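Local atomic coordinates of Sys-1 protein (Caenorhabditis elegans, PDB entry 3C2G), a protein that acts as a beta-catenin-type transcription coregulator in Wnt asymmetry signalling, binding the TCF transcription factor POP-1 directly to activate or repress target genes. Residues Gln52-Ile57 with Arg86-Leu91; Phe208-Asn213 with Gln217-Thr222; Gly234-Ile239 with Ile289-Gln294; Gly456-Arg461 with Gln515-Gln520; Leu470-Arg473 with Pro478-Gly481. One frame throughout, in Å; residues are numbered along the deposited sequence.

Interaction 1 (Gln52-Ile57 with Arg86-Leu91); sequences QQILNI and RRFTFL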
# COMPACT_ATOMS: atom_id res chain seq x y z
N GLN A 52 -17.24 39.55 4.05
CA GLN A 52 -18.33 39.32 3.09
C GLN A 52 -18.41 40.38 1.99
O GLN A 52 -18.62 40.05 0.82
CB GLN A 52 -19.68 39.19 3.80
CG GLN A 52 -20.73 38.42 2.99
CD GLN A 52 -20.24 37.03 2.54
OE1 GLN A 52 -19.90 36.18 3.36
NE2 GLN A 52 -20.22 36.81 1.22
N GLN A 53 -18.25 41.65 2.39
CA GLN A 53 -18.22 42.78 1.45
C GLN A 53 -17.13 42.60 0.40
O GLN A 53 -17.40 42.76 -0.79
CB GLN A 53 -17.98 44.11 2.19
CG GLN A 53 -19.16 44.65 2.96
CD GLN A 53 -18.88 46.01 3.62
OE1 GLN A 53 -17.94 46.15 4.41
NE2 GLN A 53 -19.70 47.01 3.29
N ILE A 54 -15.91 42.30 0.85
CA ILE A 54 -14.79 42.06 -0.06
C ILE A 54 -15.05 40.84 -0.96
O ILE A 54 -14.83 40.90 -2.17
CB ILE A 54 -13.46 41.84 0.68
CG1 ILE A 54 -13.24 42.92 1.75
CG2 ILE A 54 -12.29 41.74 -0.31
CD1 ILE A 54 -12.35 44.05 1.34
N LEU A 55 -15.52 39.75 -0.36
CA LEU A 55 -15.78 38.54 -1.11
C LEU A 55 -16.80 38.83 -2.19
O LEU A 55 -16.67 38.37 -3.33
CB LEU A 55 -16.26 37.39 -0.21
CG LEU A 55 -15.24 36.75 0.75
CD1 LEU A 55 -15.92 35.67 1.62
CD2 LEU A 55 -14.04 36.17 0.01
N ASN A 56 -17.82 39.61 -1.83
CA ASN A 56 -18.88 39.93 -2.77
C ASN A 56 -18.38 40.78 -3.92
O ASN A 56 -18.90 40.68 -5.03
CB ASN A 56 -20.07 40.57 -2.07
CG ASN A 56 -20.96 39.54 -1.38
OD1 ASN A 56 -20.79 38.32 -1.56
ND2 ASN A 56 -21.91 40.02 -0.59
N ILE A 57 -17.36 41.60 -3.67
CA ILE A 57 -16.72 42.38 -4.73
C ILE A 57 -15.83 41.50 -5.61
O ILE A 57 -15.86 41.59 -6.85
CB ILE A 57 -15.94 43.61 -4.18
CG1 ILE A 57 -16.91 44.66 -3.62
CG2 ILE A 57 -15.11 44.25 -5.28
CD1 ILE A 57 -16.23 45.83 -2.91
N ARG A 86 -6.50 35.06 -2.54
CA ARG A 86 -5.41 34.21 -2.09
C ARG A 86 -5.01 34.56 -0.67
O ARG A 86 -4.83 33.68 0.17
CB ARG A 86 -4.20 34.33 -3.02
CG ARG A 86 -3.01 33.45 -2.63
CD ARG A 86 -1.89 33.47 -3.66
NE ARG A 86 -1.29 34.79 -3.75
CZ ARG A 86 -0.33 35.24 -2.96
NH1 ARG A 86 0.16 34.45 -2.00
NH2 ARG A 86 0.15 36.47 -3.11
N ARG A 87 -4.90 35.86 -0.40
CA ARG A 87 -4.49 36.34 0.91
C ARG A 87 -5.48 35.95 2.01
O ARG A 87 -5.08 35.60 3.13
CB ARG A 87 -4.22 37.84 0.86
CG ARG A 87 -2.95 38.15 0.07
CD ARG A 87 -2.68 39.64 -0.13
NE ARG A 87 -1.28 39.91 0.20
CZ ARG A 87 -0.29 39.95 -0.68
NH1 ARG A 87 -0.52 39.78 -1.97
NH2 ARG A 87 0.94 40.19 -0.26
N PHE A 88 -6.77 35.97 1.68
CA PHE A 88 -7.83 35.49 2.57
C PHE A 88 -7.68 34.03 2.97
O PHE A 88 -8.24 33.60 3.98
CB PHE A 88 -9.20 35.66 1.91
CG PHE A 88 -9.75 37.05 1.99
CD1 PHE A 88 -8.93 38.14 2.32
CD2 PHE A 88 -11.10 37.28 1.72
CE1 PHE A 88 -9.45 39.42 2.39
CE2 PHE A 88 -11.63 38.57 1.79
CZ PHE A 88 -10.81 39.64 2.12
N THR A 89 -6.95 33.25 2.18
CA THR A 89 -6.85 31.82 2.43
C THR A 89 -5.65 31.43 3.30
O THR A 89 -5.58 30.30 3.78
CB THR A 89 -6.86 31.00 1.12
OG1 THR A 89 -5.78 31.41 0.29
CG2 THR A 89 -8.18 31.20 0.38
N PHE A 90 -4.72 32.36 3.52
CA PHE A 90 -3.59 32.07 4.41
C PHE A 90 -3.40 33.07 5.55
O PHE A 90 -2.71 32.75 6.52
CB PHE A 90 -2.28 31.85 3.65
CG PHE A 90 -1.71 33.09 3.01
CD1 PHE A 90 -1.01 34.02 3.78
CD2 PHE A 90 -1.82 33.29 1.65
CE1 PHE A 90 -0.47 35.16 3.19
CE2 PHE A 90 -1.27 34.43 1.05
CZ PHE A 90 -0.60 35.37 1.83
N LEU A 91 -3.97 34.26 5.43
CA LEU A 91 -3.82 35.28 6.48
C LEU A 91 -4.41 34.79 7.81
O LEU A 91 -5.58 34.38 7.85
CB LEU A 91 -4.47 36.59 6.04
CG LEU A 91 -3.61 37.86 6.02
CD1 LEU A 91 -2.27 37.66 5.33
CD2 LEU A 91 -4.40 38.97 5.32

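Interaction 2 (Phe208-Asn213 with Gln217-Thr222); sequences FIWNNN and QPPPPT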
# COMPACT_ATOMS: atom_id res chain seq x y z
N PHE A 208 -13.82 8.00 -12.62
CA PHE A 208 -12.56 8.37 -13.26
C PHE A 208 -11.91 7.23 -14.04
O PHE A 208 -11.39 7.45 -15.12
CB PHE A 208 -11.57 8.93 -12.24
CG PHE A 208 -11.95 10.29 -11.71
CD1 PHE A 208 -12.53 11.24 -12.54
CD2 PHE A 208 -11.70 10.62 -10.38
CE1 PHE A 208 -12.88 12.48 -12.05
CE2 PHE A 208 -12.04 11.86 -9.88
CZ PHE A 208 -12.63 12.80 -10.71
N ILE A 209 -11.95 6.02 -13.49
CA ILE A 209 -11.39 4.85 -14.14
C ILE A 209 -12.26 4.41 -15.32
O ILE A 209 -11.82 4.43 -16.47
CB ILE A 209 -11.26 3.68 -13.15
CG1 ILE A 209 -10.21 3.98 -12.10
CG2 ILE A 209 -10.90 2.40 -13.88
CD1 ILE A 209 -10.37 3.15 -10.85
N TRP A 210 -13.50 4.04 -15.02
CA TRP A 210 -14.32 3.32 -15.97
C TRP A 210 -15.19 4.21 -16.85
O TRP A 210 -15.64 3.77 -17.91
CB TRP A 210 -15.17 2.28 -15.24
CG TRP A 210 -14.33 1.28 -14.52
CD1 TRP A 210 -14.17 1.16 -13.17
CD2 TRP A 210 -13.52 0.26 -15.11
NE1 TRP A 210 -13.32 0.12 -12.89
CE2 TRP A 210 -12.90 -0.45 -14.06
CE3 TRP A 210 -13.25 -0.12 -16.44
CZ2 TRP A 210 -12.03 -1.52 -14.29
CZ3 TRP A 210 -12.39 -1.19 -16.66
CH2 TRP A 210 -11.79 -1.88 -15.59
N ASN A 211 -15.44 5.44 -16.43
CA ASN A 211 -16.28 6.37 -17.19
C ASN A 211 -17.60 5.69 -17.60
O ASN A 211 -18.05 5.81 -18.74
CB ASN A 211 -15.51 6.88 -18.42
CG ASN A 211 -16.07 8.19 -18.97
OD1 ASN A 211 -17.25 8.50 -18.83
ND2 ASN A 211 -15.20 8.96 -19.64
N ASN A 212 -18.20 4.96 -16.66
CA ASN A 212 -19.45 4.23 -16.90
C ASN A 212 -19.39 3.16 -18.00
O ASN A 212 -20.38 2.92 -18.69
CB ASN A 212 -20.63 5.20 -17.14
CG ASN A 212 -21.07 5.92 -15.87
OD1 ASN A 212 -21.07 7.15 -15.81
ND2 ASN A 212 -21.43 5.15 -14.85
N ASN A 213 -18.23 2.52 -18.16
CA ASN A 213 -18.10 1.37 -19.06
C ASN A 213 -17.96 0.07 -18.26
O ASN A 213 -17.68 0.11 -17.07
CB ASN A 213 -16.92 1.54 -20.01
CG ASN A 213 -17.22 2.50 -21.14
OD1 ASN A 213 -17.29 2.09 -22.30
ND2 ASN A 213 -17.43 3.77 -20.81
N GLN A 217 -14.24 -4.69 -19.84
CA GLN A 217 -13.71 -4.06 -21.06
C GLN A 217 -12.34 -3.44 -20.79
O GLN A 217 -11.96 -3.25 -19.63
CB GLN A 217 -14.66 -2.97 -21.57
CG GLN A 217 -16.08 -3.42 -21.86
CD GLN A 217 -16.27 -3.94 -23.27
OE1 GLN A 217 -15.82 -5.03 -23.61
NE2 GLN A 217 -16.97 -3.17 -24.09
N PRO A 218 -11.58 -3.12 -21.86
CA PRO A 218 -10.36 -2.33 -21.70
C PRO A 218 -10.71 -0.96 -21.12
O PRO A 218 -11.61 -0.30 -21.66
CB PRO A 218 -9.84 -2.18 -23.13
CG PRO A 218 -10.47 -3.29 -23.89
CD PRO A 218 -11.81 -3.48 -23.27
N PRO A 219 -10.05 -0.54 -20.02
CA PRO A 219 -10.35 0.77 -19.47
C PRO A 219 -10.36 1.83 -20.57
O PRO A 219 -9.48 1.83 -21.43
CB PRO A 219 -9.20 1.01 -18.49
CG PRO A 219 -8.84 -0.35 -18.05
CD PRO A 219 -9.01 -1.23 -19.24
N PRO A 220 -11.37 2.72 -20.56
CA PRO A 220 -11.56 3.65 -21.65
C PRO A 220 -10.43 4.68 -21.72
O PRO A 220 -9.91 5.10 -20.68
CB PRO A 220 -12.89 4.34 -21.29
CG PRO A 220 -12.98 4.22 -19.82
CD PRO A 220 -12.37 2.90 -19.49
N PRO A 221 -10.04 5.06 -22.95
CA PRO A 221 -9.02 6.09 -23.20
C PRO A 221 -9.42 7.45 -22.65
O PRO A 221 -8.55 8.32 -22.50
CB PRO A 221 -8.93 6.15 -24.73
CG PRO A 221 -10.19 5.48 -25.22
CD PRO A 221 -10.53 4.46 -24.21
N THR A 222 -10.70 7.63 -22.34
CA THR A 222 -11.18 8.87 -21.73
C THR A 222 -10.95 8.88 -20.22
O THR A 222 -11.06 9.92 -19.57
CB THR A 222 -12.70 9.11 -21.99
OG1 THR A 222 -13.45 7.95 -21.61
CG2 THR A 222 -12.95 9.42 -23.47
O HOH W 1 -9.11 4.59 -17.83

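Interaction 3 (Gly234-Ile239 with Ile289-Gln294); sequences GSYRLI and ITTVVQ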
# COMPACT_ATOMS: atom_id res chain seq x y z
N GLY A 234 5.36 9.67 -21.00
CA GLY A 234 5.78 10.95 -21.53
C GLY A 234 6.82 11.65 -20.68
O GLY A 234 7.80 12.17 -21.20
N SER A 235 6.63 11.66 -19.36
CA SER A 235 7.63 12.26 -18.48
C SER A 235 8.91 11.43 -18.49
O SER A 235 10.02 11.99 -18.55
CB SER A 235 7.12 12.41 -17.05
OG SER A 235 5.89 13.12 -16.98
N TYR A 236 8.77 10.10 -18.43
CA TYR A 236 9.95 9.25 -18.45
C TYR A 236 10.76 9.52 -19.71
O TYR A 236 11.97 9.66 -19.66
CB TYR A 236 9.61 7.76 -18.34
CG TYR A 236 10.87 6.93 -18.43
CD1 TYR A 236 11.78 6.92 -17.37
CD2 TYR A 236 11.18 6.23 -19.59
CE1 TYR A 236 12.97 6.21 -17.46
CE2 TYR A 236 12.35 5.51 -19.68
CZ TYR A 236 13.24 5.50 -18.62
OH TYR A 236 14.41 4.77 -18.72
N ARG A 237 10.08 9.62 -20.84
CA ARG A 237 10.76 9.86 -22.08
C ARG A 237 11.65 11.10 -22.04
O ARG A 237 12.70 11.12 -22.67
CB ARG A 237 9.77 9.97 -23.23
CG ARG A 237 9.37 8.62 -23.80
CD ARG A 237 8.43 8.77 -24.96
NE ARG A 237 8.61 7.66 -25.89
CZ ARG A 237 8.10 7.61 -27.12
NH1 ARG A 237 7.34 8.61 -27.58
NH2 ARG A 237 8.34 6.56 -27.88
N LEU A 238 11.24 12.12 -21.29
CA LEU A 238 11.96 13.39 -21.29
C LEU A 238 13.09 13.43 -20.28
O LEU A 238 14.04 14.19 -20.44
CB LEU A 238 11.00 14.55 -21.04
CG LEU A 238 10.01 14.84 -22.17
CD1 LEU A 238 8.86 15.71 -21.64
CD2 LEU A 238 10.67 15.50 -23.37
N ILE A 239 12.99 12.61 -19.25
CA ILE A 239 14.03 12.57 -18.23
C ILE A 239 15.04 11.45 -18.47
O ILE A 239 16.14 11.47 -17.91
CB ILE A 239 13.45 12.46 -16.80
CG1 ILE A 239 12.81 11.10 -16.54
CG2 ILE A 239 12.46 13.58 -16.53
CD1 ILE A 239 12.61 10.81 -15.08
N ILE A 289 5.32 0.89 -15.14
CA ILE A 289 6.04 1.13 -13.90
C ILE A 289 7.50 0.68 -13.97
O ILE A 289 8.40 1.43 -13.59
CB ILE A 289 5.36 0.44 -12.71
CG1 ILE A 289 3.97 1.04 -12.49
CG2 ILE A 289 6.18 0.61 -11.44
CD1 ILE A 289 3.14 0.24 -11.52
N THR A 290 7.74 -0.52 -14.48
CA THR A 290 9.08 -1.08 -14.48
C THR A 290 10.00 -0.34 -15.44
O THR A 290 11.20 -0.24 -15.17
CB THR A 290 9.11 -2.63 -14.69
OG1 THR A 290 8.61 -2.96 -15.98
CG2 THR A 290 8.25 -3.33 -13.67
N THR A 291 9.44 0.18 -16.54
CA THR A 291 10.20 1.02 -17.48
C THR A 291 10.67 2.31 -16.80
O THR A 291 11.82 2.71 -16.95
CB THR A 291 9.35 1.40 -18.72
OG1 THR A 291 8.94 0.22 -19.40
CG2 THR A 291 10.15 2.30 -19.71
N VAL A 292 9.76 2.93 -16.05
CA VAL A 292 9.97 4.23 -15.44
C VAL A 292 10.96 4.15 -14.30
O VAL A 292 11.79 5.05 -14.15
CB VAL A 292 8.62 4.87 -14.99
CG1 VAL A 292 8.84 6.02 -14.01
CG2 VAL A 292 7.83 5.35 -16.22
N VAL A 293 10.91 3.08 -13.52
CA VAL A 293 11.83 2.94 -12.39
C VAL A 293 13.26 2.56 -12.78
O VAL A 293 14.08 2.29 -11.92
CB VAL A 293 11.30 2.01 -11.28
CG1 VAL A 293 9.96 2.51 -10.76
CG2 VAL A 293 11.21 0.56 -11.75
N GLN A 294 13.55 2.56 -14.08
CA GLN A 294 14.95 2.51 -14.53
C GLN A 294 15.67 3.84 -14.26
O GLN A 294 16.89 3.88 -14.27
CB GLN A 294 15.05 2.19 -16.03
CG GLN A 294 14.49 0.83 -16.44
CD GLN A 294 14.39 0.63 -17.96
OE1 GLN A 294 14.97 -0.31 -18.51
NE2 GLN A 294 13.66 1.51 -18.65

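Interaction 4 (Gly456-Arg461 with Gln515-Gln520); sequences GLLELR and QSTKQQ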
# COMPACT_ATOMS: atom_id res chain seq x y z
N GLY A 456 4.45 -7.89 13.02
CA GLY A 456 4.61 -8.93 12.00
C GLY A 456 5.07 -10.30 12.48
O GLY A 456 4.95 -11.28 11.75
N LEU A 457 5.58 -10.36 13.71
CA LEU A 457 6.20 -11.57 14.25
C LEU A 457 5.33 -12.84 14.18
O LEU A 457 5.83 -13.92 13.84
CB LEU A 457 6.67 -11.33 15.69
CG LEU A 457 7.69 -12.29 16.28
CD1 LEU A 457 8.93 -12.44 15.40
CD2 LEU A 457 8.09 -11.82 17.67
N LEU A 458 4.05 -12.70 14.49
CA LEU A 458 3.14 -13.84 14.50
C LEU A 458 3.05 -14.51 13.13
O LEU A 458 3.13 -15.74 13.02
CB LEU A 458 1.76 -13.42 14.98
CG LEU A 458 0.64 -14.47 14.93
CD1 LEU A 458 1.01 -15.74 15.74
CD2 LEU A 458 -0.67 -13.87 15.41
N GLU A 459 2.89 -13.69 12.10
CA GLU A 459 2.71 -14.16 10.74
C GLU A 459 4.03 -14.71 10.21
O GLU A 459 4.02 -15.65 9.42
CB GLU A 459 2.20 -13.02 9.85
CG GLU A 459 1.75 -13.47 8.45
CD GLU A 459 1.16 -12.35 7.60
OE1 GLU A 459 0.52 -11.42 8.15
OE2 GLU A 459 1.32 -12.42 6.36
N LEU A 460 5.14 -14.14 10.67
CA LEU A 460 6.46 -14.64 10.33
C LEU A 460 6.70 -16.05 10.88
O LEU A 460 7.21 -16.91 10.18
CB LEU A 460 7.55 -13.70 10.84
CG LEU A 460 8.99 -14.20 10.62
CD1 LEU A 460 9.31 -14.42 9.13
CD2 LEU A 460 10.01 -13.28 11.24
N ARG A 461 6.35 -16.29 12.14
CA ARG A 461 6.60 -17.57 12.79
C ARG A 461 5.70 -18.65 12.21
O ARG A 461 6.10 -19.79 12.07
CB ARG A 461 6.43 -17.46 14.31
CG ARG A 461 7.46 -16.54 14.92
CD ARG A 461 7.36 -16.38 16.42
NE ARG A 461 8.63 -15.85 16.88
CZ ARG A 461 8.91 -15.50 18.13
NH1 ARG A 461 7.99 -15.59 19.08
NH2 ARG A 461 10.13 -15.04 18.41
N GLN A 515 -6.65 -14.23 15.85
CA GLN A 515 -7.10 -15.57 16.23
C GLN A 515 -6.88 -16.62 15.15
O GLN A 515 -6.45 -17.74 15.43
CB GLN A 515 -8.58 -15.55 16.63
CG GLN A 515 -8.81 -14.94 18.00
CD GLN A 515 -8.03 -15.65 19.10
OE1 GLN A 515 -8.29 -16.82 19.41
NE2 GLN A 515 -7.05 -14.96 19.68
N SER A 516 -7.18 -16.23 13.92
CA SER A 516 -7.01 -17.08 12.77
C SER A 516 -5.53 -17.50 12.58
O SER A 516 -5.23 -18.68 12.35
CB SER A 516 -7.58 -16.36 11.56
OG SER A 516 -7.23 -17.00 10.36
N THR A 517 -4.61 -16.56 12.70
CA THR A 517 -3.19 -16.82 12.51
C THR A 517 -2.59 -17.65 13.65
O THR A 517 -1.68 -18.45 13.43
CB THR A 517 -2.39 -15.51 12.34
OG1 THR A 517 -2.97 -14.75 11.28
CG2 THR A 517 -0.97 -15.79 11.95
N LYS A 518 -3.10 -17.44 14.86
CA LYS A 518 -2.68 -18.21 16.02
C LYS A 518 -3.10 -19.67 15.85
O LYS A 518 -2.32 -20.59 16.12
CB LYS A 518 -3.24 -17.61 17.32
CG LYS A 518 -2.55 -16.32 17.75
CD LYS A 518 -3.39 -15.47 18.68
CE LYS A 518 -3.09 -15.76 20.13
NZ LYS A 518 -3.79 -14.79 21.02
N GLN A 519 -4.33 -19.88 15.39
CA GLN A 519 -4.78 -21.22 15.10
C GLN A 519 -3.89 -21.89 14.05
O GLN A 519 -3.52 -23.05 14.23
CB GLN A 519 -6.26 -21.22 14.70
CG GLN A 519 -6.83 -22.61 14.36
CD GLN A 519 -6.71 -23.61 15.50
OE1 GLN A 519 -6.72 -23.24 16.68
NE2 GLN A 519 -6.60 -24.89 15.15
N GLN A 520 -3.52 -21.18 12.98
CA GLN A 520 -2.71 -21.81 11.93
C GLN A 520 -1.28 -22.13 12.38
O GLN A 520 -0.68 -23.07 11.88
CB GLN A 520 -2.75 -21.05 10.59
CG GLN A 520 -1.82 -19.85 10.47
CD GLN A 520 -1.66 -19.31 9.02
OE1 GLN A 520 -2.33 -19.76 8.08
NE2 GLN A 520 -0.76 -18.34 8.86

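Interaction 5 (Leu470-Arg473 with Pro478-Gly481); sequences LLLR and PKDG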
# COMPACT_ATOMS: atom_id res chain seq x y z
N LEU A 470 7.35 -27.77 4.23
CA LEU A 470 7.52 -28.01 2.80
C LEU A 470 8.93 -28.46 2.41
O LEU A 470 9.09 -29.35 1.57
CB LEU A 470 7.13 -26.78 2.00
CG LEU A 470 5.67 -26.34 2.14
CD1 LEU A 470 5.40 -25.07 1.33
CD2 LEU A 470 4.71 -27.46 1.75
N LEU A 471 9.96 -27.85 3.01
CA LEU A 471 11.33 -28.27 2.75
C LEU A 471 11.53 -29.75 3.09
O LEU A 471 12.11 -30.48 2.31
CB LEU A 471 12.33 -27.42 3.53
CG LEU A 471 12.66 -26.07 2.89
CD1 LEU A 471 13.39 -25.18 3.90
CD2 LEU A 471 13.48 -26.22 1.60
N LEU A 472 11.00 -30.18 4.23
CA LEU A 472 11.22 -31.54 4.70
C LEU A 472 10.39 -32.55 3.93
O LEU A 472 10.66 -33.74 4.00
CB LEU A 472 10.98 -31.68 6.21
CG LEU A 472 11.83 -30.84 7.17
CD1 LEU A 472 11.31 -31.04 8.56
CD2 LEU A 472 13.32 -31.15 7.13
N ARG A 473 9.39 -32.10 3.19
CA ARG A 473 8.57 -32.99 2.38
C ARG A 473 9.05 -33.01 0.93
O ARG A 473 8.46 -33.68 0.08
CB ARG A 473 7.11 -32.58 2.43
CG ARG A 473 6.40 -33.04 3.68
CD ARG A 473 5.07 -32.34 3.85
NE ARG A 473 4.09 -32.79 2.87
CZ ARG A 473 2.99 -32.12 2.53
NH1 ARG A 473 2.72 -30.94 3.11
NH2 ARG A 473 2.16 -32.63 1.62
N PRO A 478 18.21 -32.97 1.37
CA PRO A 478 18.87 -33.79 2.40
C PRO A 478 18.39 -33.39 3.80
O PRO A 478 18.40 -32.21 4.14
CB PRO A 478 20.36 -33.47 2.23
CG PRO A 478 20.41 -32.19 1.50
CD PRO A 478 19.17 -32.12 0.65
N LYS A 479 17.99 -34.38 4.59
CA LYS A 479 17.34 -34.14 5.86
C LYS A 479 18.20 -34.52 7.06
O LYS A 479 17.84 -34.23 8.21
CB LYS A 479 16.03 -34.91 5.90
CG LYS A 479 14.93 -34.19 5.16
CD LYS A 479 14.25 -35.11 4.19
CE LYS A 479 13.55 -34.29 3.12
NZ LYS A 479 13.65 -34.97 1.82
N ASP A 480 19.34 -35.15 6.79
CA ASP A 480 20.14 -35.78 7.84
C ASP A 480 20.82 -34.78 8.76
O ASP A 480 20.94 -35.03 9.96
CB ASP A 480 21.15 -36.77 7.23
CG ASP A 480 20.46 -37.98 6.55
OD1 ASP A 480 19.26 -38.26 6.84
OD2 ASP A 480 21.12 -38.66 5.73
N GLY A 481 21.27 -33.65 8.22
CA GLY A 481 21.94 -32.62 9.03
C GLY A 481 21.05 -31.69 9.85
O GLY A 481 21.54 -30.96 10.71

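Interaction 1 (Gln52-Ile57 with Arg86-Leu91)
F88 reaches I54 and L55 because its CG stands anti to its own carbonyl carbon (chi1 -80°), which sends the ring from helix 71-90 across to helix 47-62. On I54 it is the methyl CG2 that stands anti to the backbone N, and this branch makes the closest touch, I54 CG2 to F88 CZ at 3.5 Å. The branch point follows, with I54 CB 3.7 Å from the same F88 CZ. L55 uses a different branch on a different part of the ring. Its methyl CD2 sits at the ring edge, near the plane, with L55 CD2 3.6 Å from F88 CD2 and 3.8 Å from F88 CE2. I54 thus meets the far corner of the phenyl and L55 the flank leading to it, both side chains crossing F88 obliquely. No hydrogen bond joins the segments. Their nearest alpha carbons, L55 CA and F88 CA, are 9.3 Å apart, a gap bridged by one ring and two aliphatic side chains, all buried. Polar groups find partners away from the ring. Q52 NE2 donates to N56 OD1 one turn on (3.2 Å), approaching from above the carbonyl plane, Q52 OE1 takes a bond from Q100 NE2, and R86 and R87 both form salt bridges with D83. In this all-helical armadillo domain the contact lies in the N-terminal part of the layered helices: I54 also packs on I30 and I34 of helix 20-37 and on I11 of helix 3-13, L55 touches M104 in a loop, and T89 leans on C146 and I147 of helix 134-150.

Interaction 2 (Phe208-Asn213 with Gln217-Thr222)
W210 and P219 run alongside each other in the same sense, and they lead the apolar part of the contact: P219 CG comes 3.9 Å from W210 CZ3, at the outer corner of the benzene half of the indole. Next to it P220 lies along the backbone that closes helix 202-210. Its CG is 3.3 Å from W210 O and its CD is 3.4 Å from I209 O, so proline carbons pack against two carbonyl oxygens of the last helical turn. The I209 methyl CG2 also lies over one indole face, and H215 stacks on the ring. Among the polar contacts, Q217 O sits at the indole edge, near the ring plane, and accepts a hydrogen bond from R282, whose side chain also touches W210 and P219. N211 holds CG anti to its backbone N (chi1 -159°), which points the amide at T222, and N211 ND2 gives a weak bond to T222 OG1 (2.8 Å, angle 122°). A water donates to both I209 O and P220 O, each at 3.0 Å, joining the two backbones. Within its own segment the chain reverses: N213 N bonds W210 O at 2.9 Å, and N213 ND2 bonds N211 O from above the carbonyl plane. N211 and N212 both have positive phi, a conformation asparagine tolerates well. The arrangement is a helix end followed by a type I' beta turn, with P218 to P220 running back past the helix end in a polyproline II-like conformation, forming the linker from helix 202-210 to helix 224-239 in the armadillo superhelix.

Interaction 3 (Gly234-Ile239 with Ile289-Gln294)
Y236 and V292 bring their helices together tightly, with Y236 CA only 5.9 Å from V292 CA, near the C-terminal ends of helix 224-239 and helix 285-292. Y236 carries the contact. With CG anti to the backbone N (chi1 178°), its ring is laid along the last turn of the other helix, and one face receives backbone atoms. V292 CA stands over that face in a CH-pi contact, 4.2 Å from the ring centroid of Y236 and 28° off the normal, and T291 O lies over the same face, displaced from its centre, 3.5 Å from Y236 CZ. Side chains fill in around this: V292 CG2 slides past to reach Y236 CB at 3.7 Å, and T291 CG2 approaches Y236 CE2 at 3.9 Å, while the hydroxyl of T291 bonds to G287 O in its own helix. Q294 comes across the phenol end, with its NE2 3.3 Å from Y236 OH. That amide is tied down by a bond from Q294 NE2 to T291 O (2.8 Å), received in the carbonyl plane on a lone pair, which satisfies a carbonyl at the helix end. Beside the pair, helix 251-270 packs through I260 on both S235 and V292. The whole is helix-to-helix packing of the armadillo superhelix, an aromatic ring resting on the C-terminal turn of a helix further along the chain.

Interaction 4 (Gly456-Arg461 with Gln515-Gln520)
Beside the packing of L458 on T517 and K518, the flat group is the R461 guanidinium: L457 CD2 sits 3.8 Å above its plane, over the centre, W504 engages it in a cation-pi contact, and its NE and NH2 bond C446 O and C449 O. The interface itself is aliphatic. L458 CG meets T517 CG2 at 3.6 Å as the two side chains interleave head to tail, T517 having this methyl anti to its backbone N. The L458 side chain crosses that of K518 at about a right angle, with L458 CD2 3.9 Å from K518 CG. The axes of the short helical segments approach to 9.6 Å and are inclined by 30°. L458 also packs on W504 and V505 of helix 494-507 and on L521. An alanine in place of L458 would probably open a gap opposite the T517 methyl and strip the K518 stem, W504, V505 and L521 of a shared partner. The charged ends serve other groups: K518 NZ bonds P509 O, and E459 OE2 makes a salt bridge to a basic side chain of the bound peptide. Carbon contacts therefore join the helices, while the carboxylate alongside pairs with the bound peptide and probably helps to hold it.

Interaction 5 (Leu470-Arg473 with Pro478-Gly481)
K479, which packs against L472, has its ammonium gripped by two backbone carbonyls: NZ donates to T474 O and to V477 O, both in the short turn between the segments. Two bends steer it there, at chi2 (130°) and chi4 (143°), and the aliphatic stem is thereby carried past the end of helix 457-472. K479 CE comes 3.1 Å from L472 O, with K479 CD 3.8 Å from the same oxygen, whereas the nitrogen K479 NZ stays 3.9 Å from L472 O. One step nearer the backbone, K479 CG lies 4.0 Å from L472 CD2, methyl against methylene. No hydrogen bond links the two segments directly. This is a helix C-terminus closed by a returning loop, at the point in the all-helical armadillo domain where the chain leaves helix 457-472 for helix 494-507. The turn carbonyls, with the helix end close by, probably favour the charged ammonium. A leucine in place of K479 would probably leave T474 O and V477 O without their shared donor and free the turn to shift. The helix side is finished locally: R473 N bonds L470 O at 3.2 Å, and T474 OG1 bonds L470 O as well. L472 faces L528, V531 and L532 of helix 515-535, and K479 touches Q535 near that helix's C-terminal end.

How the interactions relate
From the N terminus, interaction 1 comes first, closing the loop between helix 47-62 and helix 71-90. Interaction 2 folds the short linker after helix 202-210 back on that helix, just before helix 224-239, and interaction 3 closes a longer loop from that next helix to helix 285-292; their centres lie about 24 Å apart. In the C-terminal half, interaction 4 joins the start of helix 457-472 to helix 515-535, and interaction 5, within that loop, folds the chain back on the end of the same helix 457-472. The first three contacts follow in series and none cross. Interactions 1 and 5 lie about 74 Å apart between centres, far along the superhelix from each other.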